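Local coordinates for mitochondrial RNA-binding protein 2 (Trypanosoma brucei, PDB 2GIA), which pairs with mitochondrial RNA-binding protein 1 in a guide-RNA-binding complex that is thought to act as an RNA matchmaker in mitochondrial RNA editing, at residues 48-53 and 170-175; 63-66 and 71-74; 128-131 and 135-138. One frame throughout, in Å; residues are numbered along the deposited sequence.

Contact 1. Residues 48-53 and 170-175; sequences VVHWND and VAESLM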
# COMPACT_ATOMS: atom_id res chain seq x y z
N VAL D 48 -1.14 -14.60 16.35
CA VAL D 48 -0.03 -15.48 15.99
C VAL D 48 -0.37 -16.69 16.87
O VAL D 48 -0.22 -16.66 18.09
CB VAL D 48 1.35 -14.89 16.36
CG1 VAL D 48 2.48 -15.96 16.13
CG2 VAL D 48 1.66 -13.67 15.45
N VAL D 49 -0.87 -17.75 16.23
CA VAL D 49 -1.36 -18.92 16.94
C VAL D 49 -0.39 -20.09 16.94
O VAL D 49 0.01 -20.58 15.89
CB VAL D 49 -2.71 -19.35 16.33
CG1 VAL D 49 -3.41 -20.37 17.24
CG2 VAL D 49 -3.60 -18.12 16.10
N HIS D 50 -0.01 -20.54 18.13
CA HIS D 50 0.92 -21.65 18.27
C HIS D 50 0.40 -22.69 19.28
O HIS D 50 1.02 -22.96 20.31
CB HIS D 50 2.30 -21.14 18.71
CG HIS D 50 2.94 -20.20 17.73
ND1 HIS D 50 2.73 -20.28 16.36
CD2 HIS D 50 3.86 -19.22 17.91
CE1 HIS D 50 3.49 -19.39 15.75
NE2 HIS D 50 4.19 -18.74 16.66
N TRP D 51 -0.78 -23.24 18.97
CA TRP D 51 -1.45 -24.24 19.79
C TRP D 51 -0.66 -25.55 19.81
O TRP D 51 0.05 -25.89 18.86
CB TRP D 51 -2.82 -24.56 19.23
CG TRP D 51 -3.82 -23.46 19.25
CD1 TRP D 51 -4.78 -23.22 18.32
CD2 TRP D 51 -4.04 -22.52 20.30
NE1 TRP D 51 -5.59 -22.20 18.72
CE2 TRP D 51 -5.16 -21.74 19.94
CE3 TRP D 51 -3.40 -22.26 21.52
CZ2 TRP D 51 -5.67 -20.72 20.75
CZ3 TRP D 51 -3.91 -21.24 22.33
CH2 TRP D 51 -5.03 -20.49 21.93
N ASN D 52 -0.83 -26.30 20.89
CA ASN D 52 -0.18 -27.58 21.02
C ASN D 52 -0.96 -28.41 22.03
O ASN D 52 -0.70 -28.32 23.22
CB ASN D 52 1.26 -27.41 21.50
CG ASN D 52 1.99 -28.74 21.63
OD1 ASN D 52 2.05 -29.52 20.68
ND2 ASN D 52 2.54 -29.00 22.81
N ASP D 53 -1.92 -29.20 21.55
CA ASP D 53 -2.71 -30.05 22.44
C ASP D 53 -1.80 -31.14 22.98
O ASP D 53 -1.84 -31.46 24.17
CB ASP D 53 -3.89 -30.71 21.70
CG ASP D 53 -4.90 -29.70 21.18
OD1 ASP D 53 -5.21 -28.71 21.88
OD2 ASP D 53 -5.39 -29.92 20.05
N VAL D 170 7.72 -17.18 8.04
CA VAL D 170 7.64 -16.28 6.89
C VAL D 170 6.31 -15.56 6.77
O VAL D 170 6.29 -14.37 6.49
CB VAL D 170 7.90 -17.01 5.58
CG1 VAL D 170 7.75 -16.05 4.41
CG2 VAL D 170 9.28 -17.58 5.60
N ALA D 171 5.22 -16.29 6.96
CA ALA D 171 3.88 -15.69 6.88
C ALA D 171 3.62 -14.73 8.02
O ALA D 171 3.14 -13.63 7.82
CB ALA D 171 2.80 -16.78 6.86
N GLU D 172 3.91 -15.16 9.24
CA GLU D 172 3.67 -14.33 10.43
C GLU D 172 4.48 -13.04 10.44
O GLU D 172 4.01 -12.00 10.93
CB GLU D 172 3.94 -15.18 11.70
CG GLU D 172 2.98 -16.37 11.75
CD GLU D 172 3.43 -17.53 12.70
OE1 GLU D 172 4.64 -17.66 12.99
OE2 GLU D 172 2.56 -18.30 13.15
N SER D 173 5.70 -13.10 9.91
CA SER D 173 6.57 -11.95 9.86
C SER D 173 6.01 -10.96 8.83
O SER D 173 6.02 -9.75 9.05
CB SER D 173 7.97 -12.38 9.43
OG SER D 173 8.54 -13.20 10.43
N LEU D 174 5.55 -11.50 7.69
CA LEU D 174 4.96 -10.65 6.65
C LEU D 174 3.72 -9.99 7.24
O LEU D 174 3.47 -8.81 7.05
CB LEU D 174 4.57 -11.54 5.45
CG LEU D 174 4.01 -10.84 4.21
CD1 LEU D 174 4.89 -9.65 3.85
CD2 LEU D 174 3.97 -11.85 3.03
N MET D 175 2.92 -10.76 7.99
CA MET D 175 1.74 -10.20 8.62
C MET D 175 2.11 -9.06 9.55
O MET D 175 1.46 -8.03 9.56
CB MET D 175 0.97 -11.25 9.42
CG MET D 175 0.26 -12.26 8.54
SD MET D 175 -0.46 -13.64 9.51
CE MET D 175 -1.72 -12.70 10.20
O HOH W 1 -0.10 -17.95 13.24

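Contact 2. Residues 63-66 and 71-74; sequences RVLH and VVLD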
# COMPACT_ATOMS: atom_id res chain seq x y z
N ARG D 63 -1.54 -12.07 20.48
CA ARG D 63 -2.44 -11.26 19.69
C ARG D 63 -1.69 -9.94 19.60
O ARG D 63 -1.10 -9.46 20.60
CB ARG D 63 -3.78 -11.09 20.38
CG ARG D 63 -4.57 -12.43 20.54
CD ARG D 63 -6.04 -12.17 20.90
NE ARG D 63 -6.74 -11.57 19.76
CZ ARG D 63 -7.31 -10.37 19.74
NH1 ARG D 63 -7.30 -9.58 20.81
NH2 ARG D 63 -7.91 -9.95 18.63
N VAL D 64 -1.63 -9.38 18.39
CA VAL D 64 -0.94 -8.11 18.15
C VAL D 64 -2.00 -7.11 17.81
O VAL D 64 -2.75 -7.30 16.85
CB VAL D 64 0.06 -8.19 16.96
CG1 VAL D 64 0.73 -6.83 16.74
CG2 VAL D 64 1.11 -9.26 17.23
N LEU D 65 -2.10 -6.04 18.58
CA LEU D 65 -3.16 -5.08 18.28
C LEU D 65 -2.73 -3.66 18.29
O LEU D 65 -1.63 -3.33 18.72
CB LEU D 65 -4.33 -5.25 19.24
CG LEU D 65 -4.08 -5.46 20.73
CD1 LEU D 65 -4.97 -4.54 21.53
CD2 LEU D 65 -4.40 -6.88 21.11
N HIS D 66 -3.61 -2.80 17.80
CA HIS D 66 -3.31 -1.40 17.76
C HIS D 66 -4.37 -0.65 18.55
O HIS D 66 -5.56 -0.70 18.22
CB HIS D 66 -3.26 -0.91 16.32
CG HIS D 66 -2.72 0.48 16.20
ND1 HIS D 66 -3.53 1.56 15.91
CD2 HIS D 66 -1.47 0.98 16.38
CE1 HIS D 66 -2.79 2.66 15.91
NE2 HIS D 66 -1.54 2.33 16.19
N VAL D 71 1.14 -0.10 19.88
CA VAL D 71 1.06 -1.44 19.34
C VAL D 71 1.11 -2.25 20.65
O VAL D 71 2.02 -2.09 21.46
CB VAL D 71 2.26 -1.83 18.46
CG1 VAL D 71 2.27 -3.38 18.22
CG2 VAL D 71 2.13 -1.14 17.09
N VAL D 72 0.11 -3.10 20.85
CA VAL D 72 0.06 -3.93 22.04
C VAL D 72 0.32 -5.40 21.73
O VAL D 72 -0.25 -5.98 20.80
CB VAL D 72 -1.33 -3.79 22.69
CG1 VAL D 72 -1.32 -4.44 24.09
CG2 VAL D 72 -1.72 -2.33 22.76
N LEU D 73 1.19 -6.03 22.52
CA LEU D 73 1.46 -7.43 22.32
C LEU D 73 0.80 -8.16 23.52
O LEU D 73 1.21 -7.96 24.66
CB LEU D 73 2.97 -7.69 22.31
CG LEU D 73 3.82 -6.73 21.46
CD1 LEU D 73 5.29 -7.09 21.50
CD2 LEU D 73 3.29 -6.81 20.01
N ASP D 74 -0.26 -8.94 23.26
CA ASP D 74 -0.94 -9.69 24.33
C ASP D 74 -0.53 -11.15 24.26
O ASP D 74 -0.95 -11.90 23.36
CB ASP D 74 -2.46 -9.60 24.20
CG ASP D 74 -3.03 -8.30 24.73
OD1 ASP D 74 -2.31 -7.50 25.33
OD2 ASP D 74 -4.25 -8.07 24.55
O HOH W 2 -6.00 -10.11 23.46

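Contact 3. Residues 128-131 and 135-138; sequences TPNP and YTFT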
# COMPACT_ATOMS: atom_id res chain seq x y z
N THR D 128 14.63 -9.91 16.69
CA THR D 128 15.74 -10.10 15.80
C THR D 128 15.42 -11.12 14.74
O THR D 128 14.45 -11.89 14.88
CB THR D 128 16.93 -10.65 16.63
OG1 THR D 128 16.50 -11.89 17.23
CG2 THR D 128 17.27 -9.71 17.79
N PRO D 129 16.21 -11.16 13.66
CA PRO D 129 15.98 -12.14 12.60
C PRO D 129 16.37 -13.51 13.16
O PRO D 129 17.24 -13.61 14.04
CB PRO D 129 16.95 -11.74 11.49
CG PRO D 129 17.42 -10.39 11.83
CD PRO D 129 17.22 -10.15 13.28
N ASN D 130 15.74 -14.56 12.68
CA ASN D 130 16.09 -15.89 13.14
C ASN D 130 16.99 -16.50 12.06
O ASN D 130 16.59 -16.65 10.92
CB ASN D 130 14.84 -16.76 13.32
CG ASN D 130 15.18 -18.16 13.79
OD1 ASN D 130 16.32 -18.61 13.62
ND2 ASN D 130 14.21 -18.85 14.39
N PRO D 131 18.24 -16.84 12.43
CA PRO D 131 19.24 -17.43 11.53
C PRO D 131 18.75 -18.68 10.80
O PRO D 131 19.16 -18.94 9.67
CB PRO D 131 20.40 -17.78 12.48
CG PRO D 131 20.24 -16.83 13.62
CD PRO D 131 18.76 -16.71 13.81
N TYR D 135 13.83 -14.43 6.22
CA TYR D 135 12.54 -13.82 6.43
C TYR D 135 11.77 -14.33 7.65
O TYR D 135 10.54 -14.27 7.64
CB TYR D 135 11.70 -14.00 5.16
CG TYR D 135 12.38 -13.44 3.91
CD1 TYR D 135 12.70 -12.09 3.83
CD2 TYR D 135 12.76 -14.27 2.85
CE1 TYR D 135 13.38 -11.57 2.74
CE2 TYR D 135 13.46 -13.76 1.74
CZ TYR D 135 13.76 -12.41 1.70
OH TYR D 135 14.43 -11.87 0.62
N THR D 136 12.47 -14.84 8.67
CA THR D 136 11.80 -15.30 9.90
C THR D 136 12.44 -14.52 11.04
O THR D 136 13.60 -14.10 10.95
CB THR D 136 11.93 -16.84 10.17
OG1 THR D 136 13.30 -17.17 10.41
CG2 THR D 136 11.38 -17.65 8.98
N PHE D 137 11.67 -14.32 12.10
CA PHE D 137 12.13 -13.49 13.19
C PHE D 137 11.73 -14.07 14.52
O PHE D 137 10.87 -14.95 14.59
CB PHE D 137 11.52 -12.10 13.04
CG PHE D 137 11.93 -11.41 11.77
CD1 PHE D 137 13.02 -10.53 11.76
CD2 PHE D 137 11.30 -11.70 10.57
CE1 PHE D 137 13.47 -9.96 10.56
CE2 PHE D 137 11.74 -11.13 9.36
CZ PHE D 137 12.82 -10.27 9.36
N THR D 138 12.36 -13.54 15.58
CA THR D 138 12.10 -14.01 16.93
C THR D 138 11.87 -12.90 17.95
O THR D 138 12.67 -12.00 18.05
CB THR D 138 13.29 -14.87 17.46
OG1 THR D 138 13.47 -16.00 16.61
CG2 THR D 138 12.99 -15.34 18.90
O HOH W 3 11.01 -17.68 13.76

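Contact 1. Residues 48-53 and 170-175
The first turn of helix 170-187 meets the end of strand 45-50, the outermost of its sheet within this chain, and one long acidic side chain, Glu172, bridges the gap to Val48 and His50. The short axes run nearly antiparallel, at 154°, and come no closer than 10.2 Å, a gap that the extended glutamate chain spans. The Glu172 chain runs out extended beyond CG (chi2 162°), carrying the carboxylate to the edge of the His50 ring. Glu172 OE2 lies 3.0 Å from His50 CE1, close to the ring plane, and the carboxylate is turned 56° against the imidazole. This is a polar approach to a carbon and no classical hydrogen bond spans the segments. The polar link runs instead through one water, which receives the N-H of Val49 and donates to Glu172 OE2 at 2.7 Å. Val48 CG1 packs 3.8 Å from Glu172 OE2, giving the acid an apolar flank. The ring nitrogens of His50 look elsewhere: NE2 bonds to the carbonyl of Glu167, while ND1 makes only a weak bond to Val49 O. Asp169 OD1 accepts the N-H of Glu172 at the helix start. Around the contact, Val48 also rests on Val166 and Phe168 of strand 160-168 and on Leu62 of strand 60-67, whereas Ala171, Leu174 and Met175 face the chain of mitochondrial RNA-binding protein 1.

Contact 2. Residues 63-66 and 71-74
Arg63 and Leu65 pair with Asp74 and Val72 in the beta hairpin of strands 60-67 and 70-78, the two inner strands of a four-stranded antiparallel sheet. Each of these two hydrogen-bonded pairs is closed by reciprocal backbone bonds. Arg63 N reaches Asp74 O at 2.9 Å, and Asp74 N returns to Arg63 O at 2.8 Å. One step on, Leu65 N donates to Val72 O over 2.9 Å, and Val72 N to Leu65 O over 2.8 Å. All four are nearly straight at the hydrogen, 167° or better. The residues between turn their backbone polar groups outward: Val64 and His66 bond to Phe46 and Pro44 on one flank, Val71 and Leu73 to Leu97 and Val95 on the other.

Beta-branched valines suit these extended positions. On the face of Val64, Leu73, Val71 and His66, Val64 CG1 touches Val71 CG1 (4.1 Å) and Leu73 CD2, side by side with the leucine and crossing the valine at an angle, and Phe179 and Leu180 of helix 170-187 pack over this side. On the opposite face Leu65 places CG between its own N and carbonyl carbon (chi1 43°), which brings Leu65 CG to 3.8 Å from Val72 CB. Leu65 CD2 then lies 3.6 Å from Asp74 OD2.

Asp74 and Arg63 do not touch through their charges. A water accepts from Arg63 NH1, in the guanidinium plane, and donates to Asp74 OD2 at 2.9 Å. Each charge has a direct partner beyond the hairpin: Arg63 NE forms a salt bridge with Asp47, and Asp74 OD1 bonds to Ser94 OG. The buried aspartate is thus gripped at both oxygens, which probably favours its ionised form; Asp47, Arg63, the water, Asp74 and Ser94 form a polar chain across all four strands of the sheet.

Contact 3. Residues 128-131 and 135-138
Asn130 and Pro129 set their side chains against Thr136, Thr138 and Phe137 at the loop end of the hairpin, where strand 123-129 turns back into strand 137-145. Asn130 CG stands anti to its own N (chi1 180°), which aims the side chain over the opposing strand. Its CB fits between two hydroxyls, with Asn130 CB 3.3 Å from Thr136 OG1 and 3.6 Å from Thr138 OG1. Pro129 turns away and crosses the Phe137 ring obliquely, with Pro129 CA 3.5 Å from Phe137 CD1 and Pro129 CB 4.0 Å from Phe137 CE1. A proline suits this place because, in the non-hydrogen-bonded pair, its missing N-H costs nothing toward the partner strand.

In the backbone, Thr128 and Thr138 exchange both bonds of their hydrogen-bonded pair, and Asn130 N donates to Thr136 O at 2.8 Å, straight at the hydrogen but with the donor above the carbonyl plane.

The polar ends have their strongest partners outside. Asn130 OD1 accepts from Ala132 N, as in an Asx turn, and Thr136 OG1 bonds to Ala133 O, both within the loop. Thr138 OG1 bonds instead to Glu167 OE1 of strand 160-168, while the apolar Pro129 and Phe137 pack on Val108 of helix 101-109.

Overall arrangement
Contacts 1 and 2 share one sheet, since strands 45-50 and 60-67 are neighbours in it; their centres lie about 14 Å apart and their nearest atoms about 5 Å. Contact 3 belongs to the second sheet, its centre about 19 Å from that of contact 2. Helix 170-187 connects the two sheets: it bears on contact 2 through Phe179, and in contact 1 its Ser173 OG touches Phe137 CD2 of contact 3 at 3.1 Å, the centres of contacts 1 and 3 lying about 13 Å apart. Glu167 is a second tie, its carbonyl holding His50 and its carboxylate Thr138. This two-sheet, helix-linked build is consistent with the Whirly-like fold of the MRP family. Residues of contacts 1, 2 and 3 also meet mitochondrial RNA-binding protein 1.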